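Local atomic coordinates of mitochondrial association factor 1 (Toxoplasma gondii, PDB entry 6BXS), a protein that is linked to manipulation of host mitochondria and has a macro-domain fold of the kind associated with ADP-ribose. Residues A[187-192]-A[217-222]; A[171-176]-A[183-188]; A[14-19]-A[239-244]. All coordinates share one frame; numbering follows the deposited sequence.

Contact 1. Residues A[187-192]-A[217-222]; sequences KATMLG and PLLGAG
Leu219 points its side chain at helix 179-202 and meets two consecutive helical residues, Thr189 and Met190, through a single methyl. Leu219 CD1 lies 4.3 Å from Thr189 CG2, and the same carbon is 4.4 Å from Met190 CE. Both are loose van der Waals approaches, and only 84 Å² is buried between the segments. The methionine leaves its helix at a slant, with CG anti to the backbone N (chi1 -167°), and then folds twice so that the thioether brings its terminal methyl up to the leucine. Thr189 offers its methyl because its hydroxyl is turned back along the helix, where OG1 is hydrogen-bonded to the carbonyl O of Ala185. Further out, Met190 rests against Asn237, Ala240 and Ala244 of helix 230-248, while Thr170 on strand 166-170 touches both Thr189 and Leu219. The leucine is itself set by a type II turn from Leu218 to Ala221, closed by Ala221 N to Leu218 O at 3.3 Å; Gly220 adopts the positive phi (87°) usual for its place in that turn. This turn follows strand 213-216, and its Gly-Ala-Gly sequence is consistent with the glycine-rich, phosphate-binding loop of ADP-ribose-binding macro domains. Between the two segments only methyls meet, which implies apolar packing without direction; the polar tie to this helix is Leu219 O, hydrogen-bonded to Tyr186 OH.

Contact 2. Residues A[171-176]-A[183-188]; sequences VAPFGN and NMAYKA
The backbones of the loop 171-176 and the helix 183-188 come nearest at Pro173 and Ala185, whose CA atoms are 6.1 Å apart, a short separation made possible by the small alanine side chain. The proline ring faces the helix and does nearly all the touching on the loop side. Its CB sits 3.7 Å from Ala185 CB, and Pro173 CG lies 3.9 Å from that same methyl, so the alanine carbon is met by two neighbouring atoms of the ring. Pro173 CG also reaches the helix backbone, 4.0 Å from Tyr186 N, and comes within 4.1 Å of Tyr186 CD2, approaching the aromatic ring obliquely. The pairing joins the two ends of a short strand-to-helix connection: strand 166-170 runs out into this loop, and helix 179-202 then turns back across the sheet, a beta-alpha unit of the macro-domain sandwich. The sequence Val-Ala-Pro resembles the Val-Gly-Pro that follows the corresponding strand in many macro domains. On the helix, the first torsion of Tyr186 is twisted off a staggered position (chi1 -148°), and the ring passes the proline toward the loop 217-222. There its OH is hydrogen-bonded to the carbonyl O of Leu219, which gives the polar end of a buried ring a partner. Pro173 also touches Tyr182 and Thr189, one helical turn to either side of the Ala185-Tyr186 pair. Farther along the loop, Gly175 O accepts from Arg228 NE and Asn176 OD1 from Arg227 N.

Contact 3. Residues A[14-19]-A[239-244]; sequences TCLGDR and VAVEAA
The turn of the N-terminal beta hairpin, which joins strand 8-13 to strand 19-24 at one edge of the macro-domain sheet, leans on helix 230-248 through Cys15 and Leu16. Leu16 does most of the work. Its CD2 methyl presses on the helix at Glu242, 3.6 Å from Glu242 CA and equally close to Glu242 CG, while the leucine and glutamate side chains run across each other at about a right angle. The other leucine methyl shares in the grip on the preceding residue, Val241, whose CG1 is 3.9 Å from Leu16 CD2 and 4.0 Å from Leu16 CD1. Leu16 CG stands anti to its own carbonyl carbon (chi1 -56°); with CD1 continuing the chain, the CD2 branch is the one set on Glu242. Beside this apolar patch Glu242 stretches its carboxylate past Cys15, with OE1 3.8 Å from Cys15 CB. The polar end of the glutamate is anchored on helix 263-276, where OE2 is hydrogen-bonded to Ser271 OG; on the same helix Glu272 accepts from the backbone N of both Thr14 and Cys15. The hairpin turn is thus held between two helices. Gly17 and Asp18 both have left-handed backbone angles, which reverse the chain toward Arg19. That arginine folds back over the turn: its NH2 forms a salt bridge with Asp249, and its NH1 donates to Leu16 O at 2.7 Å, with an N-H...O angle of 155°, from a position 40° above the carbonyl plane.

In the fold
The three contacts are linked by helices 179-202 and 230-248, which pack against each other. Contacts 1 and 2 are neighbours, their centres about 7 Å apart; both use helix 179-202 and share Lys187 and Ala188. Contact 3 is centred about 15 Å from contact 1 and 18 Å from contact 2, nearer the sheet edge. Along the chain, 14-19 comes first, then 171-176, 183-188, 187-192, 217-222 and finally 239-244, so contact 3 closes a long loop that contains the others. Together they connect the N-terminal hairpin, by way of two helices, with loops that would border the ligand cleft in a typical macro domain.

Contact 1. Residues A[187-192]-A[217-222]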
ATOM      1  N   LYS A 187       6.449  -9.560  -6.012  1.00 24.12           N
ATOM      2  CA  LYS A 187       5.963  -9.115  -7.314  1.00 24.58           C
ATOM      3  C   LYS A 187       4.442  -9.193  -7.379  1.00 24.60           C
ATOM      4  O   LYS A 187       3.787  -8.287  -7.894  1.00 22.72           O
ATOM      5  CB  LYS A 187       6.574  -9.957  -8.433  1.00 31.31           C
ATOM      6  CG  LYS A 187       8.076  -9.802  -8.573  1.00 41.36           C
ATOM      7  CD  LYS A 187       8.653 -10.884  -9.467  1.00 61.81           C
ATOM      8  CE  LYS A 187      10.167 -10.808  -9.530  1.00 50.23           C
ATOM      9  NZ  LYS A 187      10.787 -12.103  -9.910  1.00 55.01           N
ATOM     10  N   ALA A 188       3.895 -10.288  -6.861  1.00 23.33           N
ATOM     11  CA  ALA A 188       2.449 -10.480  -6.787  1.00 23.97           C
ATOM     12  C   ALA A 188       1.797  -9.363  -5.981  1.00 20.12           C
ATOM     13  O   ALA A 188       0.710  -8.892  -6.315  1.00 22.04           O
ATOM     14  CB  ALA A 188       2.130 -11.831  -6.166  1.00 22.00           C
ATOM     15  N   THR A 189       2.472  -8.947  -4.914  1.00 18.49           N
ATOM     16  CA  THR A 189       1.969  -7.885  -4.052  1.00 21.16           C
ATOM     17  C   THR A 189       1.949  -6.542  -4.786  1.00 23.43           C
ATOM     18  O   THR A 189       0.970  -5.798  -4.711  1.00 22.24           O
ATOM     19  CB  THR A 189       2.820  -7.755  -2.773  1.00 23.16           C
ATOM     20  OG1 THR A 189       2.801  -8.996  -2.057  1.00 24.37           O
ATOM     21  CG2 THR A 189       2.284  -6.651  -1.871  1.00 22.43           C
ATOM     22  N   MET A 190       3.033  -6.230  -5.490  1.00 20.93           N
ATOM     23  CA  MET A 190       3.115  -4.972  -6.228  1.00 18.27           C
ATOM     24  C   MET A 190       2.101  -4.946  -7.366  1.00 19.14           C
ATOM     25  O   MET A 190       1.525  -3.900  -7.662  1.00 21.55           O
ATOM     26  CB  MET A 190       4.526  -4.753  -6.774  1.00 20.23           C
ATOM     27  CG  MET A 190       4.777  -3.333  -7.274  1.00 20.70           C
ATOM     28  SD  MET A 190       4.556  -2.079  -5.993  1.00 24.98           S
ATOM     29  CE  MET A 190       5.874  -2.511  -4.860  1.00 20.74           C
ATOM     30  N   LEU A 191       1.886  -6.094  -8.003  1.00 20.34           N
ATOM     31  CA  LEU A 191       0.848  -6.216  -9.021  1.00 22.71           C
ATOM     32  C   LEU A 191      -0.531  -5.948  -8.422  1.00 22.01           C
ATOM     33  O   LEU A 191      -1.403  -5.377  -9.077  1.00 25.54           O
ATOM     34  CB  LEU A 191       0.872  -7.607  -9.661  1.00 23.81           C
ATOM     35  CG  LEU A 191       1.961  -7.910 -10.694  1.00 22.56           C
ATOM     36  CD1 LEU A 191       1.820  -9.340 -11.189  1.00 25.20           C
ATOM     37  CD2 LEU A 191       1.903  -6.940 -11.865  1.00 22.09           C
ATOM     38  N   GLY A 192      -0.725  -6.366  -7.176  1.00 22.63           N
ATOM     39  CA  GLY A 192      -1.979  -6.136  -6.482  1.00 21.71           C
ATOM     40  C   GLY A 192      -2.246  -4.660  -6.258  1.00 21.70           C
ATOM     41  O   GLY A 192      -3.363  -4.181  -6.453  1.00 21.02           O
ATOM     42  N   PRO A 217       5.394   2.598   1.334  1.00 23.70           N
ATOM     43  CA  PRO A 217       6.541   2.311   2.197  1.00 20.94           C
ATOM     44  C   PRO A 217       7.436   1.276   1.529  1.00 22.86           C
ATOM     45  O   PRO A 217       7.081   0.785   0.456  1.00 21.22           O
ATOM     46  CB  PRO A 217       5.891   1.749   3.459  1.00 27.50           C
ATOM     47  CG  PRO A 217       4.693   1.034   2.938  1.00 24.15           C
ATOM     48  CD  PRO A 217       4.195   1.857   1.770  1.00 23.53           C
ATOM     49  N   LEU A 218       8.572   0.951   2.135  1.00 29.14           N
ATOM     50  CA  LEU A 218       9.339  -0.206   1.697  1.00 23.87           C
ATOM     51  C   LEU A 218       8.703  -1.449   2.308  1.00 24.52           C
ATOM     52  O   LEU A 218       8.947  -1.776   3.469  1.00 25.16           O
ATOM     53  CB  LEU A 218      10.807  -0.094   2.101  1.00 20.79           C
ATOM     54  CG  LEU A 218      11.675  -1.287   1.687  1.00 22.11           C
ATOM     55  CD1 LEU A 218      11.903  -1.303   0.179  1.00 25.57           C
ATOM     56  CD2 LEU A 218      12.995  -1.272   2.440  1.00 25.62           C
ATOM     57  N   LEU A 219       7.875  -2.127   1.521  1.00 22.62           N
ATOM     58  CA  LEU A 219       7.129  -3.281   2.003  1.00 24.33           C
ATOM     59  C   LEU A 219       8.059  -4.408   2.436  1.00 23.15           C
ATOM     60  O   LEU A 219       9.107  -4.632   1.832  1.00 21.69           O
ATOM     61  CB  LEU A 219       6.166  -3.771   0.922  1.00 19.61           C
ATOM     62  CG  LEU A 219       5.015  -2.810   0.619  1.00 25.15           C
ATOM     63  CD1 LEU A 219       4.389  -3.128  -0.727  1.00 23.91           C
ATOM     64  CD2 LEU A 219       3.970  -2.868   1.721  1.00 26.06           C
ATOM     65  N   GLY A 220       7.669  -5.109   3.496  1.00 21.12           N
ATOM     66  CA  GLY A 220       8.454  -6.213   4.015  1.00 19.62           C
ATOM     67  C   GLY A 220       9.518  -5.768   5.003  1.00 26.20           C
ATOM     68  O   GLY A 220      10.195  -6.601   5.605  1.00 29.67           O
ATOM     69  N   ALA A 221       9.662  -4.456   5.174  1.00 26.40           N
ATOM     70  CA  ALA A 221      10.646  -3.909   6.103  1.00 27.19           C
ATOM     71  C   ALA A 221      10.117  -3.952   7.536  1.00 27.44           C
ATOM     72  O   ALA A 221       9.028  -4.466   7.790  1.00 25.50           O
ATOM     73  CB  ALA A 221      11.009  -2.486   5.715  1.00 30.74           C
ATOM     74  N   GLY A 222      10.897  -3.416   8.469  1.00 28.87           N
ATOM     75  CA  GLY A 222      10.483  -3.335   9.858  1.00 32.20           C
ATOM     76  C   GLY A 222      10.282  -4.689  10.512  1.00 27.59           C
ATOM     77  O   GLY A 222      11.197  -5.506  10.555  1.00 32.80           O
TER

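Contact 2. Residues A[171-176]-A[183-188]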
ATOM      1  N   VAL A 171      -0.454  -6.705   2.158  1.00 21.03           N
ATOM      2  CA  VAL A 171       0.254  -7.638   3.028  1.00 25.17           C
ATOM      3  C   VAL A 171       1.511  -8.153   2.341  1.00 21.61           C
ATOM      4  O   VAL A 171       1.437  -8.874   1.345  1.00 24.66           O
ATOM      5  CB  VAL A 171      -0.643  -8.830   3.416  1.00 22.87           C
ATOM      6  CG1 VAL A 171       0.109  -9.810   4.311  1.00 23.46           C
ATOM      7  CG2 VAL A 171      -1.905  -8.341   4.112  1.00 23.71           C
ATOM      8  N   ALA A 172       2.663  -7.787   2.892  1.00 22.50           N
ATOM      9  CA  ALA A 172       3.952  -8.131   2.306  1.00 22.96           C
ATOM     10  C   ALA A 172       4.441  -9.487   2.803  1.00 23.88           C
ATOM     11  O   ALA A 172       4.085  -9.911   3.903  1.00 21.06           O
ATOM     12  CB  ALA A 172       4.972  -7.053   2.628  1.00 23.40           C
ATOM     13  N   PRO A 173       5.269 -10.173   1.999  1.00 21.68           N
ATOM     14  CA  PRO A 173       5.812 -11.472   2.411  1.00 23.72           C
ATOM     15  C   PRO A 173       6.826 -11.346   3.542  1.00 21.55           C
ATOM     16  O   PRO A 173       7.583 -10.376   3.582  1.00 18.51           O
ATOM     17  CB  PRO A 173       6.479 -11.994   1.137  1.00 23.66           C
ATOM     18  CG  PRO A 173       6.829 -10.774   0.370  1.00 23.33           C
ATOM     19  CD  PRO A 173       5.745  -9.779   0.661  1.00 23.46           C
ATOM     20  N   PHE A 174       6.835 -12.315   4.451  1.00 23.35           N
ATOM     21  CA  PHE A 174       7.781 -12.313   5.558  1.00 20.43           C
ATOM     22  C   PHE A 174       9.178 -12.609   5.028  1.00 20.80           C
ATOM     23  O   PHE A 174       9.346 -13.419   4.118  1.00 25.24           O
ATOM     24  CB  PHE A 174       7.376 -13.337   6.623  1.00 23.56           C
ATOM     25  CG  PHE A 174       8.171 -13.238   7.890  1.00 22.52           C
ATOM     26  CD1 PHE A 174       8.045 -12.136   8.720  1.00 24.03           C
ATOM     27  CD2 PHE A 174       9.042 -14.250   8.255  1.00 26.92           C
ATOM     28  CE1 PHE A 174       8.779 -12.044   9.890  1.00 27.86           C
ATOM     29  CE2 PHE A 174       9.777 -14.164   9.422  1.00 24.22           C
ATOM     30  CZ  PHE A 174       9.645 -13.060  10.240  1.00 24.05           C
ATOM     31  N   GLY A 175      10.178 -11.949   5.601  1.00 24.42           N
ATOM     32  CA  GLY A 175      11.523 -11.981   5.055  1.00 25.68           C
ATOM     33  C   GLY A 175      12.225 -13.323   5.112  1.00 25.79           C
ATOM     34  O   GLY A 175      13.100 -13.596   4.290  1.00 25.23           O
ATOM     35  N   ASN A 176      11.853 -14.165   6.070  1.00 24.44           N
ATOM     36  CA  ASN A 176      12.511 -15.461   6.227  1.00 31.93           C
ATOM     37  C   ASN A 176      12.081 -16.460   5.157  1.00 29.00           C
ATOM     38  O   ASN A 176      12.645 -17.550   5.054  1.00 29.63           O
ATOM     39  CB  ASN A 176      12.237 -16.037   7.618  1.00 27.64           C
ATOM     40  CG  ASN A 176      12.997 -15.309   8.708  1.00 29.35           C
ATOM     41  OD1 ASN A 176      13.618 -14.273   8.464  1.00 29.09           O
ATOM     42  ND2 ASN A 176      12.951 -15.848   9.922  1.00 25.11           N
ATOM     43  N   ASN A 183      10.584 -13.320  -3.583  1.00 23.98           N
ATOM     44  CA  ASN A 183      10.548 -12.473  -4.772  1.00 26.73           C
ATOM     45  C   ASN A 183       9.232 -12.621  -5.524  1.00 28.76           C
ATOM     46  O   ASN A 183       8.648 -11.638  -5.978  1.00 25.62           O
ATOM     47  CB  ASN A 183      11.715 -12.807  -5.704  1.00 25.08           C
ATOM     48  CG  ASN A 183      13.059 -12.377  -5.141  1.00 32.68           C
ATOM     49  OD1 ASN A 183      13.146 -11.434  -4.353  1.00 30.35           O
ATOM     50  ND2 ASN A 183      14.117 -13.066  -5.552  1.00 32.78           N
ATOM     51  N   MET A 184       8.771 -13.860  -5.647  1.00 27.61           N
ATOM     52  CA  MET A 184       7.523 -14.157  -6.338  1.00 27.79           C
ATOM     53  C   MET A 184       6.328 -13.517  -5.624  1.00 28.66           C
ATOM     54  O   MET A 184       5.437 -12.962  -6.267  1.00 25.28           O
ATOM     55  CB  MET A 184       7.339 -15.671  -6.436  1.00 37.43           C
ATOM     56  CG  MET A 184       6.436 -16.128  -7.564  1.00 46.78           C
ATOM     57  SD  MET A 184       6.599 -17.898  -7.885  1.00 61.27           S
ATOM     58  CE  MET A 184       8.270 -18.017  -8.518  1.00 45.52           C
ATOM     59  N   ALA A 185       6.317 -13.592  -4.295  1.00 22.81           N
ATOM     60  CA  ALA A 185       5.241 -13.008  -3.496  1.00 22.83           C
ATOM     61  C   ALA A 185       5.288 -11.482  -3.548  1.00 22.73           C
ATOM     62  O   ALA A 185       4.250 -10.818  -3.573  1.00 21.65           O
ATOM     63  CB  ALA A 185       5.328 -13.494  -2.050  1.00 24.73           C
ATOM     64  N   TYR A 186       6.499 -10.933  -3.567  1.00 21.68           N
ATOM     65  CA  TYR A 186       6.692  -9.485  -3.593  1.00 24.39           C
ATOM     66  C   TYR A 186       6.170  -8.887  -4.900  1.00 23.29           C
ATOM     67  O   TYR A 186       5.533  -7.833  -4.900  1.00 21.52           O
ATOM     68  CB  TYR A 186       8.173  -9.133  -3.415  1.00 23.81           C
ATOM     69  CG  TYR A 186       8.415  -7.827  -2.682  1.00 20.94           C
ATOM     70  CD1 TYR A 186       8.093  -6.604  -3.262  1.00 19.15           C
ATOM     71  CD2 TYR A 186       8.974  -7.817  -1.412  1.00 21.57           C
ATOM     72  CE1 TYR A 186       8.317  -5.411  -2.590  1.00 19.59           C
ATOM     73  CE2 TYR A 186       9.201  -6.632  -0.736  1.00 21.96           C
ATOM     74  CZ  TYR A 186       8.873  -5.433  -1.328  1.00 21.71           C
ATOM     75  OH  TYR A 186       9.103  -4.255  -0.652  1.00 22.22           O
ATOM     76  N   LYS A 187       6.449  -9.560  -6.012  1.00 24.12           N
ATOM     77  CA  LYS A 187       5.963  -9.115  -7.314  1.00 24.58           C
ATOM     78  C   LYS A 187       4.442  -9.193  -7.379  1.00 24.60           C
ATOM     79  O   LYS A 187       3.787  -8.287  -7.894  1.00 22.72           O
ATOM     80  CB  LYS A 187       6.574  -9.957  -8.433  1.00 31.31           C
ATOM     81  CG  LYS A 187       8.076  -9.802  -8.573  1.00 41.36           C
ATOM     82  CD  LYS A 187       8.653 -10.884  -9.467  1.00 61.81           C
ATOM     83  CE  LYS A 187      10.167 -10.808  -9.530  1.00 50.23           C
ATOM     84  NZ  LYS A 187      10.787 -12.103  -9.910  1.00 55.01           N
ATOM     85  N   ALA A 188       3.895 -10.288  -6.861  1.00 23.33           N
ATOM     86  CA  ALA A 188       2.449 -10.480  -6.787  1.00 23.97           C
ATOM     87  C   ALA A 188       1.797  -9.363  -5.981  1.00 20.12           C
ATOM     88  O   ALA A 188       0.710  -8.892  -6.315  1.00 22.04           O
ATOM     89  CB  ALA A 188       2.130 -11.831  -6.166  1.00 22.00           C
TER

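Contact 3. Residues A[14-19]-A[239-244]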
ATOM      1  N   THR A  14      14.282   5.183 -16.813  1.00 31.66           N
ATOM      2  CA  THR A  14      14.036   4.664 -18.148  1.00 33.66           C
ATOM      3  C   THR A  14      13.620   3.198 -18.077  1.00 30.20           C
ATOM      4  O   THR A  14      12.991   2.679 -18.999  1.00 31.58           O
ATOM      5  CB  THR A  14      15.276   4.809 -19.054  1.00 38.41           C
ATOM      6  OG1 THR A  14      14.936   4.455 -20.399  1.00 55.82           O
ATOM      7  CG2 THR A  14      16.409   3.922 -18.571  1.00 28.64           C
ATOM      8  N   CYS A  15      13.975   2.530 -16.983  1.00 30.30           N
ATOM      9  CA  CYS A  15      13.557   1.148 -16.770  1.00 30.13           C
ATOM     10  C   CYS A  15      12.076   1.077 -16.401  1.00 24.64           C
ATOM     11  O   CYS A  15      11.488  -0.004 -16.376  1.00 29.00           O
ATOM     12  CB  CYS A  15      14.404   0.483 -15.679  1.00 32.57           C
ATOM     13  SG  CYS A  15      14.104   1.094 -14.002  1.00 31.39           S
ATOM     14  N   LEU A  16      11.484   2.236 -16.116  1.00 25.60           N
ATOM     15  CA  LEU A  16      10.060   2.334 -15.801  1.00 25.28           C
ATOM     16  C   LEU A  16       9.323   3.172 -16.842  1.00 28.36           C
ATOM     17  O   LEU A  16       8.365   3.877 -16.521  1.00 28.47           O
ATOM     18  CB  LEU A  16       9.856   2.941 -14.411  1.00 26.08           C
ATOM     19  CG  LEU A  16      10.553   2.243 -13.240  1.00 25.05           C
ATOM     20  CD1 LEU A  16      10.265   2.980 -11.941  1.00 23.73           C
ATOM     21  CD2 LEU A  16      10.128   0.788 -13.134  1.00 26.20           C
ATOM     22  N   GLY A  17       9.775   3.099 -18.089  1.00 30.56           N
ATOM     23  CA  GLY A  17       9.148   3.839 -19.169  1.00 27.07           C
ATOM     24  C   GLY A  17       9.315   5.339 -19.017  1.00 32.20           C
ATOM     25  O   GLY A  17       8.413   6.108 -19.353  1.00 30.96           O
ATOM     26  N   ASP A  18      10.469   5.750 -18.499  1.00 28.17           N
ATOM     27  CA  ASP A  18      10.809   7.163 -18.344  1.00 30.65           C
ATOM     28  C   ASP A  18       9.859   7.890 -17.394  1.00 30.64           C
ATOM     29  O   ASP A  18       9.521   9.051 -17.613  1.00 29.83           O
ATOM     30  CB  ASP A  18      10.813   7.871 -19.704  1.00 37.04           C
ATOM     31  CG  ASP A  18      11.767   7.232 -20.692  1.00 40.97           C
ATOM     32  OD1 ASP A  18      12.906   6.913 -20.296  1.00 42.31           O
ATOM     33  OD2 ASP A  18      11.377   7.050 -21.864  1.00 56.40           O
ATOM     34  N   ARG A  19       9.438   7.205 -16.335  1.00 30.31           N
ATOM     35  CA  ARG A  19       8.584   7.813 -15.321  1.00 30.18           C
ATOM     36  C   ARG A  19       9.413   8.485 -14.233  1.00 29.57           C
ATOM     37  O   ARG A  19      10.494   8.009 -13.884  1.00 26.43           O
ATOM     38  CB  ARG A  19       7.665   6.763 -14.691  1.00 27.91           C
ATOM     39  CG  ARG A  19       6.492   6.355 -15.563  1.00 28.93           C
ATOM     40  CD  ARG A  19       5.733   5.181 -14.965  1.00 23.31           C
ATOM     41  NE  ARG A  19       4.561   4.828 -15.762  1.00 24.32           N
ATOM     42  CZ  ARG A  19       4.616   4.218 -16.943  1.00 30.21           C
ATOM     43  NH1 ARG A  19       5.787   3.892 -17.476  1.00 24.69           N
ATOM     44  NH2 ARG A  19       3.498   3.939 -17.598  1.00 32.46           N
ATOM     45  N   VAL A 239      12.434  -4.702  -8.664  1.00 21.71           N
ATOM     46  CA  VAL A 239      12.027  -5.619  -9.722  1.00 24.87           C
ATOM     47  C   VAL A 239      10.505  -5.769  -9.769  1.00 23.85           C
ATOM     48  O   VAL A 239       9.920  -5.895 -10.846  1.00 19.28           O
ATOM     49  CB  VAL A 239      12.689  -7.002  -9.535  1.00 29.54           C
ATOM     50  CG1 VAL A 239      12.098  -8.031 -10.488  1.00 31.82           C
ATOM     51  CG2 VAL A 239      14.191  -6.896  -9.750  1.00 31.41           C
ATOM     52  N   ALA A 240       9.865  -5.757  -8.604  1.00 22.74           N
ATOM     53  CA  ALA A 240       8.411  -5.858  -8.538  1.00 22.37           C
ATOM     54  C   ALA A 240       7.757  -4.623  -9.152  1.00 20.71           C
ATOM     55  O   ALA A 240       6.735  -4.723  -9.831  1.00 21.10           O
ATOM     56  CB  ALA A 240       7.950  -6.040  -7.099  1.00 21.51           C
ATOM     57  N   VAL A 241       8.348  -3.460  -8.905  1.00 19.04           N
ATOM     58  CA  VAL A 241       7.846  -2.213  -9.469  1.00 20.61           C
ATOM     59  C   VAL A 241       7.986  -2.211 -10.992  1.00 21.64           C
ATOM     60  O   VAL A 241       7.072  -1.792 -11.700  1.00 21.56           O
ATOM     61  CB  VAL A 241       8.583  -0.996  -8.872  1.00 22.39           C
ATOM     62  CG1 VAL A 241       8.320   0.270  -9.690  1.00 22.59           C
ATOM     63  CG2 VAL A 241       8.161  -0.781  -7.420  1.00 18.57           C
ATOM     64  N   GLU A 242       9.131  -2.674 -11.489  1.00 22.05           N
ATOM     65  CA  GLU A 242       9.371  -2.742 -12.931  1.00 26.16           C
ATOM     66  C   GLU A 242       8.321  -3.597 -13.629  1.00 23.04           C
ATOM     67  O   GLU A 242       7.793  -3.213 -14.675  1.00 19.42           O
ATOM     68  CB  GLU A 242      10.765  -3.306 -13.224  1.00 29.93           C
ATOM     69  CG  GLU A 242      11.915  -2.371 -12.873  1.00 30.49           C
ATOM     70  CD  GLU A 242      13.275  -3.005 -13.116  1.00 31.00           C
ATOM     71  OE1 GLU A 242      13.725  -3.022 -14.281  1.00 33.21           O
ATOM     72  OE2 GLU A 242      13.893  -3.488 -12.143  1.00 31.72           O
ATOM     73  N   ALA A 243       8.019  -4.751 -13.042  1.00 21.26           N
ATOM     74  CA  ALA A 243       7.066  -5.685 -13.628  1.00 20.58           C
ATOM     75  C   ALA A 243       5.656  -5.107 -13.623  1.00 21.62           C
ATOM     76  O   ALA A 243       4.904  -5.282 -14.581  1.00 20.99           O
ATOM     77  CB  ALA A 243       7.095  -7.011 -12.878  1.00 22.88           C
ATOM     78  N   ALA A 244       5.303  -4.424 -12.538  1.00 20.28           N
ATOM     79  CA  ALA A 244       3.972  -3.844 -12.393  1.00 16.56           C
ATOM     80  C   ALA A 244       3.747  -2.702 -13.381  1.00 22.41           C
ATOM     81  O   ALA A 244       2.678  -2.600 -13.981  1.00 19.57           O
ATOM     82  CB  ALA A 244       3.764  -3.355 -10.970  1.00 19.29           C
TER